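PDB 3WEC: cytochrome P450 from Rhodococcus erythropolis, which hydroxylates the quinoline ring nitrogen of an aurachin intermediate at its heme, a step essential to the antibiotic activity of the aurachin alkaloids. Local coordinates for residues R110-V115 / H360-A365; N288-V293 / S369-F374; L352-G357 / A365-M370. One frame throughout, in Å; residues are numbered along the deposited sequence.

Contact 1 (R110-V115 / H360-A365); sequences RLRGLV and HCLGSA. With HEM (protoporphyrin IX containing Fe), chain B.
H360 offers its carbonyl O to the guanidinium end of R112, and the two terminal nitrogens close on that single atom: NH2 at 3.0 Å from H360 O, NH1 at 3.1 Å from the same O. The oxygen lies in the guanidinium plane. NH2 arrives in the carbonyl plane, whereas NH1 is tilted 33° from it. NH1 also donates to the heme propionate, with O1D of HEM only 2.6 Å away, so the positive charge of arginine suits a place shared by a carboxylate and a carbonyl. H108 and H359 also hydrogen-bond to the heme. C361 turns its SG away from helix 107-121 to the iron, 2.4 Å from FE, and a water is the ligand on the opposite face of the iron, 2.5 Å from FE. L362 points back toward the helix. With CG anti to its backbone N (chi1 -172°), it lays CD1 over one face of the R112 guanidinium, 3.7 Å from R112 NE, while CD2 meets V115 CG1 at 3.8 Å. A branched leucine thus serves the flat cation with one methyl and the valine with the other. G363, without a side chain, lets its CA settle 3.5 Å from HEM C3C at the N-cap position, just before helix 364-381. S364 N closes a type I turn on C361 O, to which S364 OG adds a weak bond. This is the proximal side of a cytochrome P450 heme site: a cysteine-ligand loop leading into the L helix, with an arginine of the C helix pairing with a propionate.

Contact 2 (N288-V293 / S369-F374); sequences NAVAEV and SMLQHF
V290 carries this contact, turned from helix 286-296 toward helix 364-381 with both methyls in use. CG1, anti to the backbone N (chi1 162°), comes within 3.8 Å of L371 CB, and CG2 rests 3.8 Å from Q372 CG. CG2 also nears the backbone, 3.9 Å from Q372 N, and the CA atoms of V290 and Q372 are just 6.3 Å apart. Compact beta-branched valine fits so close an approach, since its two methyls spread over neighbouring residues without a long chain to fold away. These are the K and L helices of the P450 fold. On the first, E292 forms salt bridges with R295, its partner in the ExxR motif, and with R346, which completes the P450 E-R-R triad, while V290 faces the L helix. L371 takes part through its CB, its branched end continuing toward T261 of helix 240-271, and its side chain is about 5 Å from the heme at the nearest atoms. Q372 crosses V290 at about a right angle and touches it with the aliphatic CG alone. The chain runs on extended beyond that carbon, which lets glutamine, at a partly exposed position, give apolar contact near its root and carry its amide away from the valine.

Contact 3 (L352-G357 / A365-M370); sequences LSYGRG and ALANSM. With HEM (protoporphyrin IX containing Fe), chain B.
The Y354 ring is met by helix 364-381 at its edge: N368 OD1 and A367 CB both lie near the ring plane, beside the hydroxyl. The other flat group of the loop, the R356 guanidinium, has L352 CG over one face, and its nitrogens reach D56 in a salt bridge and Y52 in a hydrogen bond. Y354 OH donates to N368 OD1 over 2.8 Å. The amide plane stands 68° from the ring, and the hydroxyl sits above the carbonyl plane, 55° out of it, instead of on a lone pair. N368 manages this because its CG is anti to the carbonyl carbon (chi1 -84°), which swings the amide toward the loop although the bond to CB starts off across it. The small A367 methyl fits between the tyrosine hydroxyl and the heme vinyl, its CB 3.5 Å from Y354 OH and 3.6 Å from HEM CBB. The ring also approaches the porphyrin, CE1 being 3.5 Å from HEM C3B. Glycine suits the next position: G355 has a positive phi and its CA stands 3.2 Å from the propionate O2A of HEM. L366 adds CD2 at 3.9 Å from HEM CBC. The sequence YGRGIHHC matches the P450 cysteine-ligand loop, with tyrosine where most relatives carry phenylalanine, here joined by its hydroxyl to the L helix that follows the cysteine.

Helix 364-381, or the turn that begins it, serves all three contacts. Contact 2 is a buried meeting of two helices, held by apolar contacts alone and away from the iron. Contacts 1 and 3 are partly buried and both reach the heme, but they differ in chemistry: contact 1 pairs a cationic side chain with a propionate and a backbone carbonyl, while contact 3 uses a neutral hydroxyl-amide bond beside the porphyrin. These two also touch each other, with a probable hydrogen bond from C361 N to Y354 O, so loop and ligand turn are tied at the cysteine. Contacts 2 and 3 overlap at S369 and M370 of that helix, and touch where V290 CG1 nears N368 OD1.

Contact 1 (R110-V115 / H360-A365)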
loop_
_atom_site.group_PDB
_atom_site.type_symbol
_atom_site.label_atom_id
_atom_site.label_comp_id
_atom_site.label_asym_id
_atom_site.label_seq_id
_atom_site.Cartn_x
_atom_site.Cartn_y
_atom_site.Cartn_z
ATOM N N ARG A 110 -10.906 -13.555 -13.143
ATOM C CA ARG A 110 -10.813 -13.062 -14.542
ATOM C C ARG A 110 -9.967 -11.797 -14.614
ATOM O O ARG A 110 -9.026 -11.729 -15.383
ATOM C CB ARG A 110 -12.190 -12.816 -15.195
ATOM C CG ARG A 110 -12.135 -11.850 -16.392
ATOM C CD ARG A 110 -13.494 -11.651 -17.109
ATOM N NE ARG A 110 -13.411 -10.755 -18.270
ATOM C CZ ARG A 110 -13.471 -9.424 -18.169
ATOM N NH1 ARG A 110 -13.635 -8.868 -16.974
ATOM N NH2 ARG A 110 -13.364 -8.650 -19.253
ATOM N N LEU A 111 -10.307 -10.806 -13.813
ATOM C CA LEU A 111 -9.595 -9.509 -13.828
ATOM C C LEU A 111 -8.102 -9.638 -13.464
ATOM O O LEU A 111 -7.246 -9.042 -14.131
ATOM C CB LEU A 111 -10.299 -8.534 -12.907
ATOM C CG LEU A 111 -11.668 -8.001 -13.394
ATOM C CD1 LEU A 111 -12.498 -7.467 -12.222
ATOM C CD2 LEU A 111 -11.469 -6.909 -14.467
ATOM N N ARG A 112 -7.798 -10.460 -12.450
ATOM C CA ARG A 112 -6.434 -10.683 -11.976
ATOM C C ARG A 112 -5.561 -11.276 -13.038
ATOM O O ARG A 112 -4.412 -10.869 -13.182
ATOM C CB ARG A 112 -6.405 -11.669 -10.775
ATOM C CG ARG A 112 -5.009 -11.988 -10.282
ATOM C CD ARG A 112 -4.384 -10.870 -9.464
ATOM N NE ARG A 112 -3.095 -11.312 -8.920
ATOM C CZ ARG A 112 -2.559 -10.915 -7.767
ATOM N NH1 ARG A 112 -3.197 -10.059 -6.970
ATOM N NH2 ARG A 112 -1.381 -11.393 -7.404
ATOM N N GLY A 113 -6.075 -12.319 -13.704
ATOM C CA GLY A 113 -5.322 -13.013 -14.717
ATOM C C GLY A 113 -4.968 -12.129 -15.898
ATOM O O GLY A 113 -3.825 -12.112 -16.346
ATOM N N LEU A 114 -5.949 -11.382 -16.395
ATOM C CA LEU A 114 -5.730 -10.519 -17.533
ATOM C C LEU A 114 -4.774 -9.375 -17.138
ATOM O O LEU A 114 -3.793 -9.130 -17.819
ATOM C CB LEU A 114 -7.076 -9.954 -18.048
ATOM C CG LEU A 114 -8.069 -10.989 -18.569
ATOM C CD1 LEU A 114 -9.450 -10.418 -18.924
ATOM C CD2 LEU A 114 -7.441 -11.703 -19.756
ATOM N N VAL A 115 -5.024 -8.759 -16.000
ATOM C CA VAL A 115 -4.217 -7.635 -15.564
ATOM C C VAL A 115 -2.771 -8.057 -15.257
ATOM O O VAL A 115 -1.833 -7.485 -15.802
ATOM C CB VAL A 115 -4.884 -6.937 -14.379
ATOM C CG1 VAL A 115 -3.945 -5.949 -13.733
ATOM C CG2 VAL A 115 -6.182 -6.269 -14.815
ATOM N N HIS A 360 -2.769 -11.480 -2.924
ATOM C CA HIS A 360 -1.372 -11.066 -2.689
ATOM C C HIS A 360 -0.936 -9.907 -3.549
ATOM O O HIS A 360 -1.075 -9.947 -4.769
ATOM C CB HIS A 360 -0.431 -12.179 -2.979
ATOM C CG HIS A 360 0.972 -11.899 -2.554
ATOM N ND1 HIS A 360 1.931 -11.541 -3.430
ATOM C CD2 HIS A 360 1.576 -11.951 -1.300
ATOM C CE1 HIS A 360 3.098 -11.384 -2.777
ATOM N NE2 HIS A 360 2.878 -11.643 -1.463
ATOM N N CYS A 361 -0.414 -8.854 -2.929
ATOM C CA CYS A 361 -0.119 -7.617 -3.688
ATOM C C CYS A 361 0.421 -7.773 -5.118
ATOM O O CYS A 361 1.576 -7.824 -5.281
ATOM C CB CYS A 361 0.936 -6.793 -2.993
ATOM S SG CYS A 361 1.238 -5.241 -3.962
ATOM N N LEU A 362 -0.364 -7.723 -6.164
ATOM C CA LEU A 362 0.190 -7.746 -7.520
ATOM C C LEU A 362 1.487 -6.934 -7.820
ATOM O O LEU A 362 2.322 -7.402 -8.618
ATOM C CB LEU A 362 -0.923 -7.429 -8.545
ATOM C CG LEU A 362 -0.571 -7.600 -10.025
ATOM C CD1 LEU A 362 -0.451 -9.085 -10.315
ATOM C CD2 LEU A 362 -1.614 -6.997 -10.934
ATOM N N GLY A 363 1.636 -5.713 -7.244
ATOM C CA GLY A 363 2.826 -4.904 -7.474
ATOM C C GLY A 363 4.047 -5.235 -6.615
ATOM O O GLY A 363 4.992 -4.468 -6.567
ATOM N N SER A 364 4.052 -6.381 -5.935
ATOM C CA SER A 364 5.075 -6.610 -4.930
ATOM C C SER A 364 6.526 -6.846 -5.429
ATOM O O SER A 364 7.457 -6.496 -4.690
ATOM C CB SER A 364 4.711 -7.773 -4.033
ATOM O OG SER A 364 4.746 -8.954 -4.773
ATOM N N ALA A 365 6.721 -7.466 -6.604
ATOM C CA ALA A 365 8.049 -7.510 -7.239
ATOM C C ALA A 365 8.564 -6.121 -7.617
ATOM O O ALA A 365 9.768 -5.906 -7.577
ATOM C CB ALA A 365 8.054 -8.407 -8.474
HETATM C CHA HEM B . -3.037 -5.341 -3.032
HETATM C CHB HEM B . 0.521 -3.951 0.147
HETATM C CHC HEM B . 2.991 -1.838 -3.532
HETATM C CHD HEM B . -0.737 -3.093 -6.697
HETATM C C1A HEM B . -2.227 -5.056 -1.868
HETATM C C2A HEM B . -2.715 -5.395 -0.491
HETATM C C3A HEM B . -1.659 -4.988 0.406
HETATM C C4A HEM B . -0.659 -4.415 -0.493
HETATM C CMA HEM B . -1.628 -5.112 1.947
HETATM C CAA HEM B . -3.991 -6.071 0.025
HETATM C CBA HEM B . -3.648 -7.572 -0.035
HETATM C CGA HEM B . -4.707 -8.431 0.683
HETATM O O1A HEM B . -5.899 -8.028 0.828
HETATM O O2A HEM B . -4.363 -9.580 1.080
HETATM C C1B HEM B . 1.515 -3.219 -0.634
HETATM C C2B HEM B . 2.754 -2.826 0.031
HETATM C C3B HEM B . 3.431 -2.186 -1.065
HETATM C C4B HEM B . 2.540 -2.290 -2.215
HETATM C CMB HEM B . 3.220 -2.951 1.454
HETATM C CAB HEM B . 4.777 -1.572 -0.931
HETATM C CBB HEM B . 5.001 -0.395 -1.460
HETATM C C1C HEM B . 2.209 -2.033 -4.734
HETATM C C2C HEM B . 2.557 -1.405 -6.009
HETATM C C3C HEM B . 1.444 -1.783 -6.905
HETATM C C4C HEM B . 0.503 -2.577 -6.141
HETATM C CMC HEM B . 3.785 -0.573 -6.258
HETATM C CAC HEM B . 1.215 -1.413 -8.341
HETATM C CBC HEM B . 2.150 -0.874 -9.089
HETATM C C1D HEM B . -1.774 -3.794 -5.928
HETATM C C2D HEM B . -2.915 -4.393 -6.613
HETATM C C3D HEM B . -3.640 -5.072 -5.522
HETATM C C4D HEM B . -2.766 -4.830 -4.362
HETATM C CMD HEM B . -3.289 -4.251 -8.071
HETATM C CAD HEM B . -4.937 -5.828 -5.594
HETATM C CBD HEM B . -4.560 -7.325 -5.701
HETATM C CGD HEM B . -5.748 -8.221 -5.803
HETATM O O1D HEM B . -5.623 -9.246 -6.533
HETATM O O2D HEM B . -6.814 -7.918 -5.172
HETATM N NA HEM B . -0.868 -4.533 -1.931
HETATM N NB HEM B . 1.392 -2.974 -1.974
HETATM N NC HEM B . 1.005 -2.794 -4.808
HETATM N ND HEM B . -1.653 -4.096 -4.602
HETATM FE FE HEM B . -0.105 -3.406 -3.364
HETATM O O HOH W 1 -0.974 -1.236 -2.540
#

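Contact 2 (N288-V293 / S369-F374)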
loop_
_atom_site.group_PDB
_atom_site.type_symbol
_atom_site.label_atom_id
_atom_site.label_comp_id
_atom_site.label_asym_id
_atom_site.label_seq_id
_atom_site.Cartn_x
_atom_site.Cartn_y
_atom_site.Cartn_z
ATOM N N ASN A 288 17.019 -8.659 1.938
ATOM C CA ASN A 288 16.568 -9.081 3.273
ATOM C C ASN A 288 16.205 -7.901 4.169
ATOM O O ASN A 288 15.288 -7.999 4.975
ATOM C CB ASN A 288 17.635 -9.954 3.964
ATOM C CG ASN A 288 18.324 -10.930 3.007
ATOM O OD1 ASN A 288 18.363 -10.718 1.797
ATOM N ND2 ASN A 288 18.916 -11.987 3.561
ATOM N N ALA A 289 16.939 -6.800 3.994
ATOM C CA ALA A 289 16.715 -5.526 4.682
ATOM C C ALA A 289 15.456 -4.850 4.264
ATOM O O ALA A 289 14.807 -4.169 5.075
ATOM C CB ALA A 289 17.864 -4.587 4.406
ATOM N N VAL A 290 15.138 -4.967 2.976
ATOM C CA VAL A 290 13.917 -4.385 2.457
ATOM C C VAL A 290 12.687 -5.119 3.025
ATOM O O VAL A 290 11.800 -4.489 3.603
ATOM C CB VAL A 290 13.930 -4.378 0.917
ATOM C CG1 VAL A 290 12.514 -4.201 0.369
ATOM C CG2 VAL A 290 14.844 -3.288 0.421
ATOM N N ALA A 291 12.669 -6.448 2.893
ATOM C CA ALA A 291 11.658 -7.313 3.523
ATOM C C ALA A 291 11.482 -7.035 5.025
ATOM O O ALA A 291 10.365 -7.131 5.555
ATOM C CB ALA A 291 12.044 -8.772 3.297
ATOM N N GLU A 292 12.584 -6.701 5.694
ATOM C CA GLU A 292 12.611 -6.404 7.127
ATOM C C GLU A 292 12.007 -5.039 7.478
ATOM O O GLU A 292 11.198 -4.948 8.406
ATOM C CB GLU A 292 14.037 -6.513 7.693
ATOM C CG GLU A 292 14.127 -6.200 9.195
ATOM C CD GLU A 292 13.468 -7.240 10.124
ATOM O OE1 GLU A 292 12.709 -8.132 9.683
ATOM O OE2 GLU A 292 13.727 -7.172 11.336
ATOM N N VAL A 293 12.407 -3.989 6.766
ATOM C CA VAL A 293 11.723 -2.700 6.873
ATOM C C VAL A 293 10.210 -2.949 6.744
ATOM O O VAL A 293 9.407 -2.586 7.629
ATOM C CB VAL A 293 12.274 -1.709 5.796
ATOM C CG1 VAL A 293 11.507 -0.413 5.742
ATOM C CG2 VAL A 293 13.757 -1.427 6.038
ATOM N N SER A 369 11.648 -4.140 -6.057
ATOM C CA SER A 369 12.668 -3.570 -6.934
ATOM C C SER A 369 12.937 -2.108 -6.609
ATOM O O SER A 369 14.104 -1.727 -6.408
ATOM C CB SER A 369 12.281 -3.665 -8.397
ATOM O OG SER A 369 13.256 -2.967 -9.170
ATOM N N MET A 370 11.872 -1.301 -6.567
ATOM C CA MET A 370 12.001 0.127 -6.225
ATOM C C MET A 370 12.742 0.328 -4.899
ATOM O O MET A 370 13.632 1.171 -4.802
ATOM C CB MET A 370 10.619 0.831 -6.094
ATOM C CG MET A 370 9.986 1.225 -7.436
ATOM S SD MET A 370 8.479 2.189 -7.276
ATOM C CE MET A 370 7.354 0.945 -6.633
ATOM N N LEU A 371 12.323 -0.432 -3.892
ATOM C CA LEU A 371 12.762 -0.254 -2.537
ATOM C C LEU A 371 14.207 -0.701 -2.410
ATOM O O LEU A 371 14.975 -0.053 -1.712
ATOM C CB LEU A 371 11.830 -1.020 -1.567
ATOM C CG LEU A 371 10.467 -0.339 -1.312
ATOM C CD1 LEU A 371 9.529 -1.253 -0.530
ATOM C CD2 LEU A 371 10.611 0.997 -0.614
ATOM N N GLN A 372 14.563 -1.778 -3.117
ATOM C CA GLN A 372 15.941 -2.323 -3.168
ATOM C C GLN A 372 16.932 -1.436 -3.849
ATOM O O GLN A 372 18.047 -1.273 -3.333
ATOM C CB GLN A 372 15.983 -3.672 -3.870
ATOM C CG GLN A 372 15.267 -4.730 -3.057
ATOM C CD GLN A 372 15.054 -5.992 -3.825
ATOM O OE1 GLN A 372 15.465 -6.099 -4.985
ATOM N NE2 GLN A 372 14.426 -6.970 -3.185
ATOM N N HIS A 373 16.561 -0.890 -5.008
ATOM C CA HIS A 373 17.416 0.095 -5.688
ATOM C C HIS A 373 17.551 1.334 -4.858
ATOM O O HIS A 373 18.593 1.996 -4.898
ATOM C CB HIS A 373 16.837 0.523 -7.029
ATOM C CG HIS A 373 17.006 -0.476 -8.114
ATOM N ND1 HIS A 373 18.194 -0.748 -8.658
ATOM C CD2 HIS A 373 16.071 -1.246 -8.789
ATOM C CE1 HIS A 373 18.043 -1.670 -9.624
ATOM N NE2 HIS A 373 16.732 -1.972 -9.699
ATOM N N PHE A 374 16.479 1.696 -4.150
ATOM C CA PHE A 374 16.540 2.907 -3.338
ATOM C C PHE A 374 17.523 2.732 -2.190
ATOM O O PHE A 374 18.329 3.624 -1.947
ATOM C CB PHE A 374 15.182 3.303 -2.784
ATOM C CG PHE A 374 15.222 4.540 -1.915
ATOM C CD1 PHE A 374 15.084 5.793 -2.475
ATOM C CD2 PHE A 374 15.373 4.440 -0.537
ATOM C CE1 PHE A 374 15.108 6.935 -1.689
ATOM C CE2 PHE A 374 15.372 5.576 0.250
ATOM C CZ PHE A 374 15.274 6.823 -0.324
#

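Contact 3 (L352-G357 / A365-M370)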
loop_
_atom_site.group_PDB
_atom_site.type_symbol
_atom_site.label_atom_id
_atom_site.label_comp_id
_atom_site.label_asym_id
_atom_site.label_seq_id
_atom_site.Cartn_x
_atom_site.Cartn_y
_atom_site.Cartn_z
ATOM N N LEU A 352 3.542 -10.383 6.631
ATOM C CA LEU A 352 2.187 -10.198 6.101
ATOM C C LEU A 352 1.985 -8.880 5.319
ATOM O O LEU A 352 0.876 -8.590 4.902
ATOM C CB LEU A 352 1.149 -10.308 7.214
ATOM C CG LEU A 352 1.119 -11.632 7.979
ATOM C CD1 LEU A 352 0.372 -11.387 9.277
ATOM C CD2 LEU A 352 0.471 -12.733 7.158
ATOM N N SER A 353 3.048 -8.119 5.071
ATOM C CA SER A 353 2.865 -6.763 4.535
ATOM C C SER A 353 2.236 -6.640 3.120
ATOM O O SER A 353 1.725 -5.588 2.767
ATOM C CB SER A 353 4.143 -5.932 4.688
ATOM O OG SER A 353 4.484 -5.940 6.058
ATOM N N TYR A 354 2.282 -7.743 2.361
ATOM C CA TYR A 354 1.707 -7.792 1.029
ATOM C C TYR A 354 0.400 -8.609 0.948
ATOM O O TYR A 354 -0.150 -8.789 -0.142
ATOM C CB TYR A 354 2.734 -8.349 0.068
ATOM C CG TYR A 354 3.910 -7.457 -0.322
ATOM C CD1 TYR A 354 3.697 -6.173 -0.899
ATOM C CD2 TYR A 354 5.258 -7.909 -0.177
ATOM C CE1 TYR A 354 4.759 -5.370 -1.312
ATOM C CE2 TYR A 354 6.336 -7.105 -0.605
ATOM C CZ TYR A 354 6.055 -5.815 -1.147
ATOM O OH TYR A 354 7.058 -5.006 -1.589
ATOM N N GLY A 355 -0.110 -9.083 2.088
ATOM C CA GLY A 355 -1.331 -9.866 2.111
ATOM C C GLY A 355 -0.886 -11.288 1.793
ATOM O O GLY A 355 0.315 -11.520 1.637
ATOM N N ARG A 356 -1.821 -12.227 1.700
ATOM C CA ARG A 356 -1.512 -13.632 1.362
ATOM C C ARG A 356 -2.702 -14.232 0.606
ATOM O O ARG A 356 -3.865 -13.836 0.829
ATOM C CB ARG A 356 -1.241 -14.469 2.630
ATOM C CG ARG A 356 0.223 -14.895 2.858
ATOM C CD ARG A 356 0.883 -13.949 3.821
ATOM N NE ARG A 356 2.268 -14.213 4.195
ATOM C CZ ARG A 356 2.620 -14.900 5.280
ATOM N NH1 ARG A 356 1.674 -15.455 6.028
ATOM N NH2 ARG A 356 3.904 -15.058 5.602
ATOM N N GLY A 357 -2.424 -15.161 -0.301
ATOM C CA GLY A 357 -3.463 -15.753 -1.094
ATOM C C GLY A 357 -3.723 -15.019 -2.384
ATOM O O GLY A 357 -2.804 -14.407 -2.955
ATOM N N ALA A 365 6.721 -7.466 -6.604
ATOM C CA ALA A 365 8.049 -7.510 -7.239
ATOM C C ALA A 365 8.564 -6.121 -7.617
ATOM O O ALA A 365 9.768 -5.906 -7.577
ATOM C CB ALA A 365 8.054 -8.407 -8.474
ATOM N N LEU A 366 7.650 -5.205 -8.000
ATOM C CA LEU A 366 7.990 -3.862 -8.439
ATOM C C LEU A 366 8.282 -2.971 -7.247
ATOM O O LEU A 366 9.276 -2.286 -7.233
ATOM C CB LEU A 366 6.834 -3.219 -9.258
ATOM C CG LEU A 366 6.985 -1.739 -9.712
ATOM C CD1 LEU A 366 8.231 -1.530 -10.592
ATOM C CD2 LEU A 366 5.755 -1.400 -10.519
ATOM N N ALA A 367 7.390 -2.949 -6.269
ATOM C CA ALA A 367 7.679 -2.275 -5.011
ATOM C C ALA A 367 9.032 -2.732 -4.424
ATOM O O ALA A 367 9.802 -1.915 -3.974
ATOM C CB ALA A 367 6.530 -2.474 -4.007
ATOM N N ASN A 368 9.293 -4.031 -4.421
ATOM C CA ASN A 368 10.580 -4.590 -3.932
ATOM C C ASN A 368 11.774 -4.100 -4.728
ATOM O O ASN A 368 12.793 -3.710 -4.150
ATOM C CB ASN A 368 10.583 -6.138 -4.010
ATOM C CG ASN A 368 9.937 -6.792 -2.798
ATOM O OD1 ASN A 368 9.578 -6.122 -1.855
ATOM N ND2 ASN A 368 9.818 -8.113 -2.813
ATOM N N SER A 369 11.648 -4.140 -6.057
ATOM C CA SER A 369 12.668 -3.570 -6.934
ATOM C C SER A 369 12.937 -2.108 -6.609
ATOM O O SER A 369 14.104 -1.727 -6.408
ATOM C CB SER A 369 12.281 -3.665 -8.397
ATOM O OG SER A 369 13.256 -2.967 -9.170
ATOM N N MET A 370 11.872 -1.301 -6.567
ATOM C CA MET A 370 12.001 0.127 -6.225
ATOM C C MET A 370 12.742 0.328 -4.899
ATOM O O MET A 370 13.632 1.171 -4.802
ATOM C CB MET A 370 10.619 0.831 -6.094
ATOM C CG MET A 370 9.986 1.225 -7.436
ATOM S SD MET A 370 8.479 2.189 -7.276
ATOM C CE MET A 370 7.354 0.945 -6.633
HETATM C CHA HEM B . -3.037 -5.341 -3.032
HETATM C CHB HEM B . 0.521 -3.951 0.147
HETATM C CHC HEM B . 2.991 -1.838 -3.532
HETATM C CHD HEM B . -0.737 -3.093 -6.697
HETATM C C1A HEM B . -2.227 -5.056 -1.868
HETATM C C2A HEM B . -2.715 -5.395 -0.491
HETATM C C3A HEM B . -1.659 -4.988 0.406
HETATM C C4A HEM B . -0.659 -4.415 -0.493
HETATM C CMA HEM B . -1.628 -5.112 1.947
HETATM C CAA HEM B . -3.991 -6.071 0.025
HETATM C CBA HEM B . -3.648 -7.572 -0.035
HETATM C CGA HEM B . -4.707 -8.431 0.683
HETATM O O1A HEM B . -5.899 -8.028 0.828
HETATM O O2A HEM B . -4.363 -9.580 1.080
HETATM C C1B HEM B . 1.515 -3.219 -0.634
HETATM C C2B HEM B . 2.754 -2.826 0.031
HETATM C C3B HEM B . 3.431 -2.186 -1.065
HETATM C C4B HEM B . 2.540 -2.290 -2.215
HETATM C CMB HEM B . 3.220 -2.951 1.454
HETATM C CAB HEM B . 4.777 -1.572 -0.931
HETATM C CBB HEM B . 5.001 -0.395 -1.460
HETATM C C1C HEM B . 2.209 -2.033 -4.734
HETATM C C2C HEM B . 2.557 -1.405 -6.009
HETATM C C3C HEM B . 1.444 -1.783 -6.905
HETATM C C4C HEM B . 0.503 -2.577 -6.141
HETATM C CMC HEM B . 3.785 -0.573 -6.258
HETATM C CAC HEM B . 1.215 -1.413 -8.341
HETATM C CBC HEM B . 2.150 -0.874 -9.089
HETATM C C1D HEM B . -1.774 -3.794 -5.928
HETATM C C2D HEM B . -2.915 -4.393 -6.613
HETATM C C3D HEM B . -3.640 -5.072 -5.522
HETATM C C4D HEM B . -2.766 -4.830 -4.362
HETATM C CMD HEM B . -3.289 -4.251 -8.071
HETATM C CAD HEM B . -4.937 -5.828 -5.594
HETATM C CBD HEM B . -4.560 -7.325 -5.701
HETATM C CGD HEM B . -5.748 -8.221 -5.803
HETATM O O1D HEM B . -5.623 -9.246 -6.533
HETATM O O2D HEM B . -6.814 -7.918 -5.172
HETATM N NA HEM B . -0.868 -4.533 -1.931
HETATM N NB HEM B . 1.392 -2.974 -1.974
HETATM N NC HEM B . 1.005 -2.794 -4.808
HETATM N ND HEM B . -1.653 -4.096 -4.602
HETATM FE FE HEM B . -0.105 -3.406 -3.364
HETATM O O HOH W 1 -0.974 -1.236 -2.540
#